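Local atomic coordinates of MHC class I protein (PDB entry 6LUP), a protein that probably presents peptides at the cell surface to T cells, holding them in a groove between two helices that lie on a beta sheet. Residues Lys81-Thr86 with His113-Thr118; Ile121-Asp126 with Gly156-Ile161; Trp130-Thr135 with Ile139-Trp144. All blocks are in the same frame, centred on the assembly; numbering follows the deposited sequence.

In the fold
All three contacts lie in the peptide-binding platform and join its eight-stranded antiparallel sheet, or the turns at strand ends, to helices above it. Contact 1 takes the end of helix 55-82, contact 3 helix 135-146 and contact 2 helix 148-172. Contact 1 closes along the chain before the others open, and contact 3 is nested inside the loop closed by contact 2. Centres of contacts 1 and 3 are about 13 Å apart, those of 2 and 3 about 16 Å, and those of 1 and 2 about 24 Å. Arg82 bonds to Thr140 and Ser122 pairs with Val131, linking contact 3 to both others. Residues of each approach the bound peptide.

Contact 1. Residues Lys81-Thr86 with His113-Thr118; sequences KRTNQT and HAWDST
The indole of Trp115 is met obliquely by Thr83 and Gln85, while the carboxylate carbon of Asp116 lies over one of its faces, with CG 3.9 Å above the ring plane. The His90 ring meets the indole nearly parallel, planes about 20° apart. The Gln85 amide is turned almost perpendicular to the indole, at 83°, and its NE2 comes within 4.1 Å of Trp115 CZ2 as the two side chains run past each other in opposite directions. The same amide nitrogen approaches the Asp116 carboxylate, with Gln85 NE2 3.9 Å from Asp116 OD2. This approach is long, and the carboxylate has its own bonds: OD2 accepts from His90 ND1 and OD1 from the backbone N of Thr91.

At chi1 49° both branches of Thr83 meet the ring obliquely, CG2 lying 4.1 Å from Trp115 NE1 and OG1 4.2 Å from Trp115 CZ2; OG1 is also hydrogen-bonded to Leu79 O. Trp115 also opens a type I' turn, in which its carbonyl oxygen is gripped twice, by Thr118 N at 3.0 Å and Thr118 OG1 at 2.8 Å.

In the platform, this contact sets the C-terminal end of helix 55-82 and the residues just after it beside the hairpin joining strands 108-115 and 118-124. Trp136 of helix 135-146 packs against both Trp115 and Thr83, and another protein chain, probably beta2-microglobulin, packs against Ala114 and the turn.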
loop_
_atom_site.group_PDB
_atom_site.type_symbol
_atom_site.label_atom_id
_atom_site.label_comp_id
_atom_site.label_asym_id
_atom_site.label_seq_id
_atom_site.Cartn_x
_atom_site.Cartn_y
_atom_site.Cartn_z
ATOM N N LYS A 81 0.833 27.986 -9.183
ATOM C CA LYS A 81 0.505 29.397 -9.337
ATOM C C LYS A 81 -0.130 29.956 -8.064
ATOM O O LYS A 81 0.182 31.074 -7.650
ATOM C CB LYS A 81 -0.426 29.599 -10.539
ATOM C CG LYS A 81 -0.611 31.053 -10.946
ATOM C CD LYS A 81 -1.441 31.186 -12.214
ATOM C CE LYS A 81 -1.654 32.649 -12.578
ATOM N NZ LYS A 81 -2.574 32.801 -13.738
ATOM N N ARG A 82 -1.006 29.166 -7.448
ATOM C CA ARG A 82 -1.711 29.573 -6.233
ATOM C C ARG A 82 -0.787 29.707 -5.025
ATOM O O ARG A 82 -1.008 30.554 -4.159
ATOM C CB ARG A 82 -2.832 28.589 -5.907
ATOM C CG ARG A 82 -4.045 28.690 -6.812
ATOM C CD ARG A 82 -5.207 27.926 -6.208
ATOM N NE ARG A 82 -6.293 27.733 -7.162
ATOM C CZ ARG A 82 -7.299 26.879 -6.989
ATOM N NH1 ARG A 82 -7.371 26.135 -5.890
ATOM N NH2 ARG A 82 -8.243 26.774 -7.918
ATOM N N THR A 83 0.239 28.864 -4.973
ATOM C CA THR A 83 1.187 28.866 -3.862
ATOM C C THR A 83 2.484 29.588 -4.231
ATOM O O THR A 83 3.471 29.528 -3.493
ATOM C CB THR A 83 1.504 27.429 -3.395
ATOM O OG1 THR A 83 1.823 26.619 -4.530
ATOM C CG2 THR A 83 0.314 26.823 -2.675
ATOM N N ASN A 84 2.463 30.276 -5.375
ATOM C CA ASN A 84 3.631 30.979 -5.925
ATOM C C ASN A 84 4.885 30.099 -6.002
ATOM O O ASN A 84 6.006 30.576 -5.815
ATOM C CB ASN A 84 3.900 32.287 -5.161
ATOM C CG ASN A 84 2.840 33.348 -5.418
ATOM O OD1 ASN A 84 2.582 33.725 -6.564
ATOM N ND2 ASN A 84 2.227 33.842 -4.347
ATOM N N GLN A 85 4.672 28.804 -6.170
ATOM C CA GLN A 85 5.821 27.904 -6.428
ATOM C C GLN A 85 6.056 27.981 -7.932
ATOM O O GLN A 85 5.071 28.138 -8.664
ATOM C CB GLN A 85 5.491 26.480 -6.001
ATOM C CG GLN A 85 5.051 26.366 -4.556
ATOM C CD GLN A 85 5.677 25.164 -3.900
ATOM O OE1 GLN A 85 6.855 24.889 -4.073
ATOM N NE2 GLN A 85 4.883 24.440 -3.134
ATOM N N THR A 86 7.287 27.856 -8.405
ATOM C CA THR A 86 7.409 28.035 -9.869
ATOM C C THR A 86 8.017 26.821 -10.545
ATOM O O THR A 86 8.032 26.799 -11.775
ATOM C CB THR A 86 8.330 29.189 -10.239
ATOM O OG1 THR A 86 8.113 29.284 -11.646
ATOM C CG2 THR A 86 9.782 28.883 -9.933
ATOM N N HIS A 113 -8.356 14.810 -1.345
ATOM C CA HIS A 113 -7.358 15.294 -2.289
ATOM C C HIS A 113 -6.160 15.864 -1.537
ATOM O O HIS A 113 -6.310 16.451 -0.458
ATOM C CB HIS A 113 -7.947 16.376 -3.191
ATOM C CG HIS A 113 -9.169 15.955 -3.944
ATOM N ND1 HIS A 113 -9.247 16.006 -5.319
ATOM C CD2 HIS A 113 -10.371 15.495 -3.518
ATOM C CE1 HIS A 113 -10.441 15.590 -5.707
ATOM N NE2 HIS A 113 -11.141 15.273 -4.634
ATOM N N ALA A 114 -4.972 15.686 -2.110
ATOM C CA ALA A 114 -3.754 16.228 -1.523
ATOM C C ALA A 114 -2.828 16.844 -2.554
ATOM O O ALA A 114 -2.676 16.335 -3.669
ATOM C CB ALA A 114 -3.011 15.169 -0.734
ATOM N N TRP A 115 -2.215 17.948 -2.146
ATOM C CA TRP A 115 -1.209 18.648 -2.923
ATOM C C TRP A 115 0.119 18.525 -2.184
ATOM O O TRP A 115 0.203 18.827 -0.990
ATOM C CB TRP A 115 -1.634 20.108 -3.098
ATOM C CG TRP A 115 -0.531 21.072 -3.400
ATOM C CD1 TRP A 115 -0.077 22.065 -2.586
ATOM C CD2 TRP A 115 0.249 21.150 -4.602
ATOM N NE1 TRP A 115 0.938 22.756 -3.200
ATOM C CE2 TRP A 115 1.160 22.213 -4.438
ATOM C CE3 TRP A 115 0.268 20.423 -5.800
ATOM C CZ2 TRP A 115 2.081 22.574 -5.422
ATOM C CZ3 TRP A 115 1.190 20.782 -6.784
ATOM C CH2 TRP A 115 2.082 21.847 -6.584
ATOM N N ASP A 116 1.142 18.058 -2.896
ATOM C CA ASP A 116 2.456 17.777 -2.307
ATOM C C ASP A 116 2.344 17.026 -0.979
ATOM O O ASP A 116 2.946 17.416 0.021
ATOM C CB ASP A 116 3.280 19.065 -2.150
ATOM C CG ASP A 116 3.926 19.517 -3.454
ATOM O OD1 ASP A 116 3.867 18.773 -4.454
ATOM O OD2 ASP A 116 4.504 20.621 -3.478
ATOM N N SER A 117 1.556 15.956 -0.988
ATOM C CA SER A 117 1.369 15.068 0.167
ATOM C C SER A 117 0.840 15.740 1.445
ATOM O O SER A 117 1.044 15.231 2.549
ATOM C CB SER A 117 2.643 14.255 0.449
ATOM O OG SER A 117 2.952 13.402 -0.640
ATOM N N THR A 118 0.156 16.873 1.286
ATOM C CA THR A 118 -0.542 17.527 2.398
ATOM C C THR A 118 -2.018 17.744 2.053
ATOM O O THR A 118 -2.362 17.983 0.892
ATOM C CB THR A 118 0.092 18.884 2.780
ATOM O OG1 THR A 118 0.080 19.760 1.649
ATOM C CG2 THR A 118 1.525 18.707 3.270
#

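Contact 2. Residues Ile121-Asp126 with Gly156-Ile161; sequences ISLDKD and GYLEGI
Lys125 and Glu159 reach for each other from opposite directions and form a salt bridge, with Lys125 NZ 3.5 Å from Glu159 OE2. The approach is more alongside than head-on: OE2 lies closer to the lysine methylene, Lys125 CE, at 3.2 Å, and NZ rests 3.4 Å from Glu159 CG. A bend at the third lysine torsion (chi3 74°) draws the chain end over the glutamate stem in this way. Glu159 has a second, long and weak ionic partner in Lys155, one turn earlier. A like charge stands near without contact, Asp126 OD1 being 6.0 Å from Glu159 OE2.

This pairing belongs to the second half of the class I platform, where helix 148-172 runs above strand 118-124 and the turn after it. The helix widens into a pi-type turn at 157-161, where Gly156 O accepts from both Gly160 N and Ile161 N.

Apolar contact is slight: Leu123 CD2 meets Leu158 CD1 at 4.4 Å beneath the helix, and Leu123 leans also on Trp130 of the edge strand. Tyr157, beside Leu158, bonds through its hydroxyl to the backbone of the bound peptide.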
loop_
_atom_site.group_PDB
_atom_site.type_symbol
_atom_site.label_atom_id
_atom_site.label_comp_id
_atom_site.label_asym_id
_atom_site.label_seq_id
_atom_site.Cartn_x
_atom_site.Cartn_y
_atom_site.Cartn_z
ATOM N N ILE A 121 -8.113 19.227 -0.034
ATOM C CA ILE A 121 -9.561 19.360 0.040
ATOM C C ILE A 121 -10.194 17.975 0.195
ATOM O O ILE A 121 -9.650 16.978 -0.284
ATOM C CB ILE A 121 -10.114 20.124 -1.194
ATOM C CG1 ILE A 121 -11.491 20.732 -0.900
ATOM C CG2 ILE A 121 -10.117 19.252 -2.446
ATOM C CD1 ILE A 121 -11.956 21.739 -1.933
ATOM N N SER A 122 -11.326 17.911 0.890
ATOM C CA SER A 122 -12.060 16.655 1.052
ATOM C C SER A 122 -13.543 16.917 1.293
ATOM O O SER A 122 -13.926 18.025 1.673
ATOM C CB SER A 122 -11.462 15.806 2.181
ATOM O OG SER A 122 -11.437 16.510 3.409
ATOM N N LEU A 123 -14.376 15.903 1.069
ATOM C CA LEU A 123 -15.819 16.070 1.204
ATOM C C LEU A 123 -16.377 15.563 2.528
ATOM O O LEU A 123 -16.158 14.412 2.904
ATOM C CB LEU A 123 -16.559 15.397 0.039
ATOM C CG LEU A 123 -18.082 15.224 0.151
ATOM C CD1 LEU A 123 -18.817 16.548 -0.019
ATOM C CD2 LEU A 123 -18.594 14.202 -0.853
ATOM N N ASP A 124 -17.106 16.433 3.223
ATOM C CA ASP A 124 -17.968 16.007 4.313
ATOM C C ASP A 124 -19.269 15.518 3.687
ATOM O O ASP A 124 -20.065 16.313 3.192
ATOM C CB ASP A 124 -18.230 17.159 5.289
ATOM C CG ASP A 124 -19.035 16.731 6.514
ATOM O OD1 ASP A 124 -19.904 15.835 6.403
ATOM O OD2 ASP A 124 -18.803 17.310 7.597
ATOM N N LYS A 125 -19.470 14.203 3.707
ATOM C CA LYS A 125 -20.616 13.575 3.054
ATOM C C LYS A 125 -21.927 13.881 3.781
ATOM O O LYS A 125 -22.976 14.003 3.148
ATOM C CB LYS A 125 -20.393 12.060 2.948
ATOM C CG LYS A 125 -21.247 11.354 1.900
ATOM C CD LYS A 125 -20.998 9.849 1.875
ATOM C CE LYS A 125 -21.618 9.142 3.077
ATOM N NZ LYS A 125 -21.566 7.656 2.964
ATOM N N ASP A 126 -21.861 14.012 5.105
ATOM C CA ASP A 126 -23.054 14.259 5.924
ATOM C C ASP A 126 -23.593 15.675 5.757
ATOM O O ASP A 126 -24.791 15.864 5.549
ATOM C CB ASP A 126 -22.782 13.947 7.401
ATOM C CG ASP A 126 -22.355 12.501 7.628
ATOM O OD1 ASP A 126 -22.467 11.677 6.686
ATOM O OD2 ASP A 126 -21.904 12.186 8.753
ATOM N N GLY A 156 -23.563 10.047 -4.941
ATOM C CA GLY A 156 -24.192 8.887 -5.561
ATOM C C GLY A 156 -23.192 7.782 -5.848
ATOM O O GLY A 156 -23.510 6.602 -5.715
ATOM N N TYR A 157 -21.975 8.157 -6.235
ATOM C CA TYR A 157 -20.921 7.169 -6.450
ATOM C C TYR A 157 -20.510 6.489 -5.145
ATOM O O TYR A 157 -20.512 5.261 -5.052
ATOM C CB TYR A 157 -19.692 7.778 -7.132
ATOM C CG TYR A 157 -18.511 6.839 -7.131
ATOM C CD1 TYR A 157 -18.401 5.825 -8.081
ATOM C CD2 TYR A 157 -17.510 6.947 -6.161
ATOM C CE1 TYR A 157 -17.328 4.952 -8.074
ATOM C CE2 TYR A 157 -16.433 6.076 -6.146
ATOM C CZ TYR A 157 -16.348 5.082 -7.103
ATOM O OH TYR A 157 -15.278 4.220 -7.093
ATOM N N LEU A 158 -20.162 7.296 -4.147
ATOM C CA LEU A 158 -19.662 6.782 -2.880
ATOM C C LEU A 158 -20.679 5.901 -2.159
ATOM O O LEU A 158 -20.316 4.859 -1.612
ATOM C CB LEU A 158 -19.204 7.926 -1.965
ATOM C CG LEU A 158 -18.016 8.797 -2.402
ATOM C CD1 LEU A 158 -17.754 9.881 -1.367
ATOM C CD2 LEU A 158 -16.753 7.981 -2.662
ATOM N N GLU A 159 -21.943 6.314 -2.178
ATOM C CA GLU A 159 -23.003 5.607 -1.459
ATOM C C GLU A 159 -23.687 4.525 -2.286
ATOM O O GLU A 159 -24.178 3.543 -1.733
ATOM C CB GLU A 159 -24.055 6.587 -0.948
ATOM C CG GLU A 159 -23.596 7.470 0.202
ATOM C CD GLU A 159 -24.639 8.499 0.607
ATOM O OE1 GLU A 159 -25.728 8.527 -0.012
ATOM O OE2 GLU A 159 -24.367 9.281 1.545
ATOM N N GLY A 160 -23.736 4.708 -3.602
ATOM C CA GLY A 160 -24.478 3.789 -4.463
ATOM C C GLY A 160 -23.611 2.935 -5.367
ATOM O O GLY A 160 -23.508 1.718 -5.181
ATOM N N ILE A 161 -22.988 3.579 -6.350
ATOM C CA ILE A 161 -22.221 2.880 -7.372
ATOM C C ILE A 161 -21.094 2.049 -6.756
ATOM O O ILE A 161 -20.947 0.864 -7.066
ATOM C CB ILE A 161 -21.687 3.865 -8.436
ATOM C CG1 ILE A 161 -22.846 4.402 -9.287
ATOM C CG2 ILE A 161 -20.659 3.194 -9.333
ATOM C CD1 ILE A 161 -22.590 5.758 -9.910
#

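Contact 3. Residues Trp130-Thr135 with Ile139-Trp144; sequences WVTPVT and ITKNKW
Trp130 on the edge strand of the platform and Trp144 on the first helix beyond it form a T-shaped indole pair next to the peptide groove. The edge of Trp144 is directed at the face of Trp130, with the six-membered ring centroids 4.8 Å apart and the planes at 66°. Trp144 CE3 stands over the middle of the indole face, 3.5 Å above its plane. Farther along the same indole, Trp144 CB makes a CH-pi contact with the five-membered ring, 3.8 Å from its centroid, so that stem and ring edge of one tryptophan both rest on the other. Thr140 CG2 lies over a face of Trp144, 3.6 Å above its plane. Trp130 NE1 donates to Asn151 OD1, and Trp144 NE1 to the backbone of the bound peptide.

Lys141 supplies the polar link. Its chain runs out extended and turns only at the last torsion (chi4 55°), which places NZ 2.6 Å from Trp130 O, nearly in line with the carbonyl bond (C=O...N 166°). The ammonium also forms a salt bridge with Asp145 OD2, while Asp145 OD1 accepts from Trp130 N; the carboxylate thus ties lysine and strand backbone together. The lysine stem crosses the methyl of Thr132, whose CG2 lies 3.8 Å from Lys141 CD, and the Thr132 hydroxyl is hydrogen-bonded to Phe120 O, with Val134 O also within its reach.

Through these contacts helix 135-146 is fixed upon strand 129-131, which pairs in turn with strand 118-124. Phe150 of helix 148-172 and His113 of strand 108-115 meet the ring of Trp144.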
loop_
_atom_site.group_PDB
_atom_site.type_symbol
_atom_site.label_atom_id
_atom_site.label_comp_id
_atom_site.label_asym_id
_atom_site.label_seq_id
_atom_site.Cartn_x
_atom_site.Cartn_y
_atom_site.Cartn_z
ATOM N N TRP A 130 -17.557 20.787 1.120
ATOM C CA TRP A 130 -16.128 20.511 0.989
ATOM C C TRP A 130 -15.330 21.252 2.053
ATOM O O TRP A 130 -15.603 22.416 2.346
ATOM C CB TRP A 130 -15.630 20.891 -0.404
ATOM C CG TRP A 130 -16.239 20.064 -1.492
ATOM C CD1 TRP A 130 -17.387 20.334 -2.177
ATOM C CD2 TRP A 130 -15.737 18.826 -2.020
ATOM N NE1 TRP A 130 -17.631 19.345 -3.103
ATOM C CE2 TRP A 130 -16.636 18.407 -3.026
ATOM C CE3 TRP A 130 -14.614 18.033 -1.743
ATOM C CZ2 TRP A 130 -16.448 17.227 -3.756
ATOM C CZ3 TRP A 130 -14.428 16.858 -2.472
ATOM C CH2 TRP A 130 -15.342 16.470 -3.465
ATOM N N VAL A 131 -14.350 20.566 2.633
ATOM C CA VAL A 131 -13.497 21.165 3.659
ATOM C C VAL A 131 -12.047 21.285 3.186
ATOM O O VAL A 131 -11.532 20.408 2.490
ATOM C CB VAL A 131 -13.599 20.426 5.022
ATOM C CG1 VAL A 131 -15.052 20.308 5.463
ATOM C CG2 VAL A 131 -12.960 19.050 4.963
ATOM N N THR A 132 -11.411 22.394 3.548
ATOM C CA THR A 132 -10.020 22.655 3.188
ATOM C C THR A 132 -9.291 23.350 4.342
ATOM O O THR A 132 -9.747 24.385 4.835
ATOM C CB THR A 132 -9.899 23.487 1.889
ATOM O OG1 THR A 132 -8.528 23.830 1.656
ATOM C CG2 THR A 132 -10.739 24.769 1.959
ATOM N N PRO A 133 -8.161 22.772 4.790
ATOM C CA PRO A 133 -7.400 23.387 5.879
ATOM C C PRO A 133 -6.431 24.480 5.408
ATOM O O PRO A 133 -5.725 25.064 6.229
ATOM C CB PRO A 133 -6.629 22.204 6.464
ATOM C CG PRO A 133 -6.417 21.294 5.304
ATOM C CD PRO A 133 -7.597 21.469 4.388
ATOM N N VAL A 134 -6.402 24.754 4.105
ATOM C CA VAL A 134 -5.441 25.704 3.537
ATOM C C VAL A 134 -6.107 26.776 2.681
ATOM O O VAL A 134 -7.191 26.563 2.136
ATOM C CB VAL A 134 -4.333 24.996 2.724
ATOM C CG1 VAL A 134 -3.386 24.242 3.645
ATOM C CG2 VAL A 134 -4.927 24.070 1.670
ATOM N N THR A 135 -5.439 27.924 2.570
ATOM C CA THR A 135 -5.965 29.080 1.838
ATOM C C THR A 135 -6.071 28.828 0.335
ATOM O O THR A 135 -6.997 29.323 -0.313
ATOM C CB THR A 135 -5.116 30.351 2.075
ATOM O OG1 THR A 135 -3.774 30.128 1.624
ATOM C CG2 THR A 135 -5.103 30.739 3.557
ATOM N N ILE A 139 -10.651 28.831 -2.824
ATOM C CA ILE A 139 -11.230 29.206 -4.113
ATOM C C ILE A 139 -11.856 28.003 -4.840
ATOM O O ILE A 139 -12.834 28.160 -5.579
ATOM C CB ILE A 139 -10.215 29.985 -4.996
ATOM C CG1 ILE A 139 -10.877 30.514 -6.277
ATOM C CG2 ILE A 139 -8.983 29.151 -5.308
ATOM C CD1 ILE A 139 -11.822 31.678 -6.054
ATOM N N THR A 140 -11.307 26.812 -4.606
ATOM C CA THR A 140 -11.874 25.569 -5.133
ATOM C C THR A 140 -13.115 25.154 -4.333
ATOM O O THR A 140 -14.123 24.733 -4.913
ATOM C CB THR A 140 -10.823 24.435 -5.151
ATOM O OG1 THR A 140 -9.783 24.761 -6.080
ATOM C CG2 THR A 140 -11.446 23.106 -5.564
ATOM N N LYS A 141 -13.033 25.286 -3.009
ATOM C CA LYS A 141 -14.145 24.965 -2.110
ATOM C C LYS A 141 -15.397 25.768 -2.455
ATOM O O LYS A 141 -16.506 25.227 -2.469
ATOM C CB LYS A 141 -13.746 25.204 -0.649
ATOM C CG LYS A 141 -14.896 25.091 0.337
ATOM C CD LYS A 141 -14.491 25.489 1.746
ATOM C CE LYS A 141 -15.703 25.851 2.592
ATOM N NZ LYS A 141 -16.735 24.780 2.638
ATOM N N ASN A 142 -15.210 27.053 -2.738
ATOM C CA ASN A 142 -16.322 27.931 -3.074
ATOM C C ASN A 142 -16.989 27.544 -4.389
ATOM O O ASN A 142 -18.209 27.655 -4.522
ATOM C CB ASN A 142 -15.879 29.396 -3.092
ATOM C CG ASN A 142 -15.566 29.936 -1.703
ATOM O OD1 ASN A 142 -15.027 31.034 -1.568
ATOM N ND2 ASN A 142 -15.907 29.171 -0.666
ATOM N N LYS A 143 -16.187 27.084 -5.348
ATOM C CA LYS A 143 -16.707 26.593 -6.623
ATOM C C LYS A 143 -17.429 25.261 -6.445
ATOM O O LYS A 143 -18.525 25.063 -6.973
ATOM C CB LYS A 143 -15.580 26.441 -7.645
ATOM C CG LYS A 143 -14.994 27.758 -8.124
ATOM C CD LYS A 143 -13.680 27.559 -8.866
ATOM C CE LYS A 143 -13.907 27.146 -10.310
ATOM N NZ LYS A 143 -12.627 27.157 -11.073
ATOM N N TRP A 144 -16.811 24.361 -5.684
ATOM C CA TRP A 144 -17.304 22.994 -5.529
ATOM C C TRP A 144 -18.535 22.880 -4.638
ATOM O O TRP A 144 -19.351 21.980 -4.827
ATOM C CB TRP A 144 -16.181 22.080 -5.036
ATOM C CG TRP A 144 -15.198 21.701 -6.117
ATOM C CD1 TRP A 144 -15.040 22.298 -7.337
ATOM C CD2 TRP A 144 -14.227 20.653 -6.059
ATOM N NE1 TRP A 144 -14.042 21.681 -8.046
ATOM C CE2 TRP A 144 -13.523 20.667 -7.285
ATOM C CE3 TRP A 144 -13.882 19.700 -5.092
ATOM C CZ2 TRP A 144 -12.496 19.763 -7.571
ATOM C CZ3 TRP A 144 -12.860 18.804 -5.375
ATOM C CH2 TRP A 144 -12.179 18.843 -6.605
#